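Local coordinates for endo-b-1,4-glucanase (Nasutitermes takasagoensis, PDB 1KS8), which probably hydrolyses internal beta-1,4-glucosidic linkages in cellulose and related beta-D-glucans, as a family 9 glycosyl hydrolase, at residues 168-171 with 172-175; 228-231 with 232-236; 276-279 with 280-284. All blocks are in the same frame, centred on the assembly; numbering follows the deposited sequence.

In the fold
The three contacts follow one another along the chain. None nests in or crosses another, and each closes only a turn of helix. Contact 1 lies where the loop after helix 149-165 leads into helix 171-190. Contact 2 covers the first turns of helix 229-241, which follows helix 212-226. Contact 3 lies within helix 271-286. Their centres are about 23 Å apart from contact 1 to contact 2, about 25 Å from contact 2 to contact 3, and about 36 Å from contact 1 to contact 3. Helix 171-190, which contact 1 starts, later packs against contact 2. Helix 257-268 touches both contacts 2 and 3. All belong to the (alpha/alpha)6 catalytic domain.

Contact 1 (168-171 with 172-175); sequences NVDG and TYSN
D170 reaches forward to Y173 and caps the start of helix 171-190. Its OD1 accepts a hydrogen bond from the backbone N of Y173 at 3.0 Å, with an N-H...O angle of 159°. The N-H meets OD1 from above the carboxylate plane. The D170 torsion explains the reach: CG lies opposite the backbone N (chi1 -162°) and beside the carbonyl carbon, which turns the carboxylate to the first helical turn.

Water 1 adds a second polar link. It accepts from T172 N at 2.9 Å and donates weakly to D170 OD1 at 3.4 Å. The carboxylate thus serves one backbone N-H directly and, more weakly, a second through water. A negative charge here would probably interact well with the helix N terminus.

Two main-chain bonds begin the regular helix. S174 N donates to D170 O at 2.9 Å, and N175 N donates to G171 O, also at 2.9 Å.

Van der Waals contacts fill in around these bonds. D170 CG lies 3.3 Å from Y173 CB. The carboxylate and the Y173 ring planes are 51° apart, and the ring leads away from D170. N175 CG is placed beside its own backbone N, which lays the amide carbon CG 3.3 Å from G171 O.

The outer ends of two side chains find partners elsewhere in the chain. Y173 OH is hydrogen-bonded to T100 OG1 on helix 89-106. The Y173 ring makes a cation-pi contact with K97 of the same helix and an edge-to-face contact with F166. The S174 hydroxyl is hydrogen-bonded to S163 O on helix 149-165.

This is an aspartate N-cap. It starts helix 171-190 after a short surface loop joining two successive helices of the (alpha/alpha)6 barrel.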
loop_
_atom_site.group_PDB
_atom_site.type_symbol
_atom_site.label_atom_id
_atom_site.label_comp_id
_atom_site.label_asym_id
_atom_site.label_seq_id
_atom_site.Cartn_x
_atom_site.Cartn_y
_atom_site.Cartn_z
ATOM N N ASN A 168 -12.803 16.529 9.107
ATOM C CA ASN A 168 -12.767 17.851 9.727
ATOM C C ASN A 168 -11.930 18.903 9.003
ATOM O O ASN A 168 -12.346 20.056 8.889
ATOM C CB ASN A 168 -12.281 17.732 11.175
ATOM C CG ASN A 168 -13.182 16.855 12.020
ATOM O OD1 ASN A 168 -14.395 17.060 12.069
ATOM N ND2 ASN A 168 -12.592 15.873 12.693
ATOM N N VAL A 169 -10.759 18.512 8.513
ATOM C CA VAL A 169 -9.875 19.452 7.832
ATOM C C VAL A 169 -10.375 19.895 6.460
ATOM O O VAL A 169 -10.119 21.024 6.037
ATOM C CB VAL A 169 -8.452 18.868 7.683
ATOM C CG1 VAL A 169 -8.478 17.654 6.773
ATOM C CG2 VAL A 169 -7.509 19.931 7.145
ATOM N N ASP A 170 -11.082 19.013 5.761
ATOM C CA ASP A 170 -11.609 19.346 4.442
ATOM C C ASP A 170 -12.938 18.626 4.238
ATOM O O ASP A 170 -13.008 17.616 3.537
ATOM C CB ASP A 170 -10.622 18.928 3.350
ATOM C CG ASP A 170 -10.897 19.610 2.021
ATOM O OD1 ASP A 170 -12.078 19.880 1.720
ATOM O OD2 ASP A 170 -9.930 19.865 1.274
ATOM N N GLY A 171 -13.988 19.155 4.858
ATOM C CA GLY A 171 -15.303 18.549 4.751
ATOM C C GLY A 171 -15.817 18.389 3.335
ATOM O O GLY A 171 -16.448 17.385 3.011
ATOM N N THR A 172 -15.559 19.381 2.488
ATOM C CA THR A 172 -16.011 19.326 1.104
ATOM C C THR A 172 -15.363 18.151 0.380
ATOM O O THR A 172 -16.039 17.393 -0.315
ATOM C CB THR A 172 -15.677 20.634 0.358
ATOM O OG1 THR A 172 -16.344 21.730 1.000
ATOM C CG2 THR A 172 -16.133 20.551 -1.091
ATOM N N TYR A 173 -14.056 17.993 0.553
ATOM C CA TYR A 173 -13.348 16.896 -0.090
ATOM C C TYR A 173 -13.840 15.578 0.497
ATOM O O TYR A 173 -14.031 14.598 -0.222
ATOM C CB TYR A 173 -11.839 17.040 0.124
ATOM C CG TYR A 173 -11.013 16.040 -0.654
ATOM C CD1 TYR A 173 -11.131 15.939 -2.042
ATOM C CD2 TYR A 173 -10.114 15.196 -0.005
ATOM C CE1 TYR A 173 -10.370 15.022 -2.765
ATOM C CE2 TYR A 173 -9.348 14.275 -0.719
ATOM C CZ TYR A 173 -9.483 14.195 -2.094
ATOM O OH TYR A 173 -8.729 13.289 -2.802
ATOM N N SER A 174 -14.057 15.565 1.808
ATOM C CA SER A 174 -14.542 14.371 2.485
ATOM C C SER A 174 -15.861 13.907 1.872
ATOM O O SER A 174 -16.048 12.721 1.608
ATOM C CB SER A 174 -14.730 14.657 3.977
ATOM O OG SER A 174 -15.290 13.543 4.644
ATOM N N ASN A 175 -16.775 14.848 1.646
ATOM C CA ASN A 175 -18.071 14.525 1.057
ATOM C C ASN A 175 -17.907 13.947 -0.344
ATOM O O ASN A 175 -18.583 12.989 -0.715
ATOM C CB ASN A 175 -18.952 15.776 0.988
ATOM C CG ASN A 175 -19.429 16.237 2.352
ATOM O OD1 ASN A 175 -20.028 17.305 2.482
ATOM N ND2 ASN A 175 -19.172 15.431 3.376
HETATM O O HOH W 1 -14.361 21.950 3.189
#

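Contact 2 (228-231 with 232-236)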
loop_
_atom_site.group_PDB
_atom_site.type_symbol
_atom_site.label_atom_id
_atom_site.label_comp_id
_atom_site.label_asym_id
_atom_site.label_seq_id
_atom_site.Cartn_x
_atom_site.Cartn_y
_atom_site.Cartn_z
ATOM N N ASP A 228 -23.950 4.239 8.581
ATOM C CA ASP A 228 -25.164 3.739 7.947
ATOM C C ASP A 228 -25.209 2.228 8.163
ATOM O O ASP A 228 -24.464 1.483 7.526
ATOM C CB ASP A 228 -25.134 4.049 6.449
ATOM C CG ASP A 228 -26.472 3.825 5.781
ATOM O OD1 ASP A 228 -27.181 2.874 6.170
ATOM O OD2 ASP A 228 -26.809 4.597 4.857
ATOM N N ASN A 229 -26.084 1.784 9.060
ATOM C CA ASN A 229 -26.214 0.367 9.384
ATOM C C ASN A 229 -26.324 -0.583 8.191
ATOM O O ASN A 229 -25.918 -1.741 8.287
ATOM C CB ASN A 229 -27.412 0.154 10.317
ATOM C CG ASN A 229 -27.161 0.675 11.723
ATOM O OD1 ASN A 229 -28.066 0.695 12.559
ATOM N ND2 ASN A 229 -25.929 1.093 11.993
ATOM N N THR A 230 -26.863 -0.111 7.071
ATOM C CA THR A 230 -27.003 -0.970 5.896
ATOM C C THR A 230 -25.664 -1.585 5.480
ATOM O O THR A 230 -25.601 -2.750 5.083
ATOM C CB THR A 230 -27.590 -0.201 4.688
ATOM O OG1 THR A 230 -27.799 -1.112 3.600
ATOM C CG2 THR A 230 -26.643 0.895 4.233
ATOM N N TYR A 231 -24.597 -0.799 5.579
ATOM C CA TYR A 231 -23.270 -1.274 5.210
ATOM C C TYR A 231 -22.755 -2.325 6.186
ATOM O O TYR A 231 -22.105 -3.287 5.781
ATOM C CB TYR A 231 -22.295 -0.098 5.133
ATOM C CG TYR A 231 -22.530 0.803 3.941
ATOM C CD1 TYR A 231 -22.406 0.318 2.639
ATOM C CD2 TYR A 231 -22.870 2.143 4.113
ATOM C CE1 TYR A 231 -22.613 1.148 1.536
ATOM C CE2 TYR A 231 -23.079 2.979 3.019
ATOM C CZ TYR A 231 -22.948 2.477 1.737
ATOM O OH TYR A 231 -23.141 3.305 0.654
ATOM N N LEU A 232 -23.046 -2.143 7.471
ATOM C CA LEU A 232 -22.610 -3.106 8.476
ATOM C C LEU A 232 -23.316 -4.438 8.251
ATOM O O LEU A 232 -22.693 -5.499 8.296
ATOM C CB LEU A 232 -22.917 -2.595 9.884
ATOM C CG LEU A 232 -22.559 -3.565 11.015
ATOM C CD1 LEU A 232 -21.073 -3.892 10.968
ATOM C CD2 LEU A 232 -22.931 -2.948 12.352
ATOM N N ASN A 233 -24.622 -4.376 8.007
ATOM C CA ASN A 233 -25.410 -5.578 7.770
ATOM C C ASN A 233 -24.878 -6.321 6.554
ATOM O O ASN A 233 -24.737 -7.542 6.576
ATOM C CB ASN A 233 -26.881 -5.213 7.564
ATOM C CG ASN A 233 -27.538 -4.704 8.833
ATOM O OD1 ASN A 233 -28.610 -4.100 8.790
ATOM N ND2 ASN A 233 -26.903 -4.957 9.975
ATOM N N THR A 234 -24.583 -5.581 5.491
ATOM C CA THR A 234 -24.049 -6.184 4.279
ATOM C C THR A 234 -22.685 -6.809 4.572
ATOM O O THR A 234 -22.423 -7.948 4.195
ATOM C CB THR A 234 -23.904 -5.135 3.154
ATOM O OG1 THR A 234 -25.203 -4.668 2.767
ATOM C CG2 THR A 234 -23.209 -5.738 1.948
ATOM N N ALA A 235 -21.823 -6.068 5.260
ATOM C CA ALA A 235 -20.495 -6.573 5.593
ATOM C C ALA A 235 -20.567 -7.897 6.350
ATOM O O ALA A 235 -19.905 -8.868 5.982
ATOM C CB ALA A 235 -19.737 -5.543 6.421
ATOM N N GLU A 236 -21.379 -7.936 7.401
ATOM C CA GLU A 236 -21.509 -9.144 8.207
ATOM C C GLU A 236 -22.228 -10.278 7.487
ATOM O O GLU A 236 -21.889 -11.445 7.673
ATOM C CB GLU A 236 -22.208 -8.823 9.530
ATOM C CG GLU A 236 -21.407 -7.872 10.407
ATOM C CD GLU A 236 -21.872 -7.860 11.848
ATOM O OE1 GLU A 236 -22.967 -7.328 12.122
ATOM O OE2 GLU A 236 -21.139 -8.394 12.705
HETATM O O HOH W 2 -25.582 -2.198 1.698
#
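N233 N donates to N229 O at 2.9 Å in a nearly straight bond (N-H...O 170°). The next two bonds of the helix follow: T234 N to T230 O at 3.0 Å, and A235 N to Y231 O at 2.8 Å. In these two the donor is tilted out of the carbonyl plane by nearly 30°. These i to i+4 bonds carry the helix from one segment into the other.

T230 and T234 lie one turn apart. Water 2 joins their hydroxyls, 3.1 Å from T230 OG1 and 2.7 Å from T234 OG1. T234 OG1 is set beside its own backbone N (chi1 -66°), which leaves it 3.0 Å from T230 O. N233 folds back in a similar way, with CG 3.4 Å from N229 O. L232 touches the same carbonyl oxygen through CB, at 3.5 Å.

Y231 turns to the neighbouring helices, meeting L222 and T226 on helix 212-226 and R182 on helix 171-190. E236 forms a salt bridge with K270.

D228 probably accepts a hydrogen bond from T230 N through its carboxylate, though the place of OD1 is less sure. It is an aspartate at the N-cap position of helix 229-241, on the surface of the (alpha/alpha)6 barrel.

Contact 3 (276-279 with 280-284); sequences TVQS and YVNYL
Q278 and N282 meet one turn apart on helix 271-286. N282 OD1 lies against the aliphatic part of Q278, 3.1 Å from its CG. The two side chains pass at a slant, with their amide planes 51° apart. They touch oxygen to methylene and do not form an amide-amide hydrogen bond.

One torsion sets this up. N282 CG stands beside its own backbone N and opposite its carbonyl carbon (chi1 -71°). This folds the amide back over the preceding turn, where its CG is 3.0 Å from Q278 O. Q278 is extended beyond CG. With N282 cut back to an alanine, Q278 CG would lose the amide lying against it, and the chain is likely to be less restrained on that side.

V277 and V281 make the apolar pair of the contact. V281 CG2 is beside its own backbone N, which brings it 3.4 Å from V277 O and 4.3 Å from V277 CG1. The Y280 ring leads away from 276-279, and L284 CG lies over one ring face, offset toward the rim.

Main-chain bonds hold the turns together. V281 N donates to V277 O at 2.9 Å, and N282 N to Q278 O at 2.8 Å.

Three helices touch this part of helix 271-286. V277 touches Q261 and V262 of helix 257-268, and Y280 touches S258 of the same helix. V281 and L284 meet M314 of helix 303-319. Q278 and V281 reach Y327 of helix 324-341.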
loop_
_atom_site.group_PDB
_atom_site.type_symbol
_atom_site.label_atom_id
_atom_site.label_comp_id
_atom_site.label_asym_id
_atom_site.label_seq_id
_atom_site.Cartn_x
_atom_site.Cartn_y
_atom_site.Cartn_z
ATOM N N THR A 276 -10.860 -14.851 16.112
ATOM C CA THR A 276 -10.128 -15.144 14.887
ATOM C C THR A 276 -8.825 -14.355 14.807
ATOM O O THR A 276 -7.806 -14.877 14.354
ATOM C CB THR A 276 -10.991 -14.852 13.645
ATOM O OG1 THR A 276 -12.234 -15.560 13.753
ATOM C CG2 THR A 276 -10.275 -15.308 12.384
ATOM N N VAL A 277 -8.852 -13.101 15.252
ATOM C CA VAL A 277 -7.655 -12.267 15.234
ATOM C C VAL A 277 -6.592 -12.814 16.188
ATOM O O VAL A 277 -5.428 -12.947 15.809
ATOM C CB VAL A 277 -7.985 -10.804 15.620
ATOM C CG1 VAL A 277 -6.700 -9.999 15.784
ATOM C CG2 VAL A 277 -8.859 -10.174 14.544
ATOM N N GLN A 278 -6.991 -13.129 17.420
ATOM C CA GLN A 278 -6.060 -13.671 18.411
ATOM C C GLN A 278 -5.437 -14.973 17.928
ATOM O O GLN A 278 -4.240 -15.203 18.096
ATOM C CB GLN A 278 -6.767 -13.935 19.752
ATOM C CG GLN A 278 -6.040 -14.980 20.618
ATOM C CD GLN A 278 -6.753 -15.319 21.919
ATOM O OE1 GLN A 278 -6.542 -16.395 22.489
ATOM N NE2 GLN A 278 -7.586 -14.405 22.403
ATOM N N SER A 279 -6.261 -15.833 17.341
ATOM C CA SER A 279 -5.780 -17.113 16.845
ATOM C C SER A 279 -4.688 -16.915 15.801
ATOM O O SER A 279 -3.665 -17.601 15.820
ATOM C CB SER A 279 -6.934 -17.908 16.238
ATOM O OG SER A 279 -6.486 -19.166 15.766
ATOM N N TYR A 280 -4.909 -15.969 14.892
ATOM C CA TYR A 280 -3.941 -15.689 13.838
ATOM C C TYR A 280 -2.647 -15.100 14.394
ATOM O O TYR A 280 -1.554 -15.562 14.063
ATOM C CB TYR A 280 -4.541 -14.724 12.812
ATOM C CG TYR A 280 -3.561 -14.294 11.742
ATOM C CD1 TYR A 280 -3.014 -15.222 10.856
ATOM C CD2 TYR A 280 -3.170 -12.961 11.627
ATOM C CE1 TYR A 280 -2.095 -14.831 9.878
ATOM C CE2 TYR A 280 -2.252 -12.560 10.653
ATOM C CZ TYR A 280 -1.720 -13.500 9.787
ATOM O OH TYR A 280 -0.801 -13.112 8.836
ATOM N N VAL A 281 -2.768 -14.076 15.231
ATOM C CA VAL A 281 -1.587 -13.447 15.805
ATOM C C VAL A 281 -0.784 -14.428 16.651
ATOM O O VAL A 281 0.441 -14.489 16.535
ATOM C CB VAL A 281 -1.965 -12.217 16.660
ATOM C CG1 VAL A 281 -0.724 -11.662 17.346
ATOM C CG2 VAL A 281 -2.591 -11.143 15.773
ATOM N N ASN A 282 -1.465 -15.198 17.494
ATOM C CA ASN A 282 -0.781 -16.171 18.340
ATOM C C ASN A 282 -0.020 -17.159 17.471
ATOM O O ASN A 282 1.099 -17.554 17.799
ATOM C CB ASN A 282 -1.786 -16.912 19.227
ATOM C CG ASN A 282 -2.356 -16.031 20.328
ATOM O OD1 ASN A 282 -3.319 -16.408 21.002
ATOM N ND2 ASN A 282 -1.763 -14.858 20.519
ATOM N N TYR A 283 -0.627 -17.554 16.357
ATOM C CA TYR A 283 0.010 -18.481 15.432
ATOM C C TYR A 283 1.297 -17.886 14.870
ATOM O O TYR A 283 2.327 -18.555 14.808
ATOM C CB TYR A 283 -0.924 -18.820 14.270
ATOM C CG TYR A 283 -0.209 -19.554 13.164
ATOM C CD1 TYR A 283 0.211 -20.871 13.338
ATOM C CD2 TYR A 283 0.123 -18.906 11.975
ATOM C CE1 TYR A 283 0.952 -21.524 12.360
ATOM C CE2 TYR A 283 0.864 -19.550 10.989
ATOM C CZ TYR A 283 1.277 -20.856 11.190
ATOM O OH TYR A 283 2.036 -21.488 10.234
ATOM N N LEU A 284 1.234 -16.627 14.446
ATOM C CA LEU A 284 2.412 -15.968 13.895
ATOM C C LEU A 284 3.542 -15.912 14.914
ATOM O O LEU A 284 4.683 -16.248 14.607
ATOM C CB LEU A 284 2.072 -14.544 13.447
ATOM C CG LEU A 284 1.147 -14.371 12.240
ATOM C CD1 LEU A 284 0.922 -12.885 12.001
ATOM C CD2 LEU A 284 1.764 -15.028 11.004
#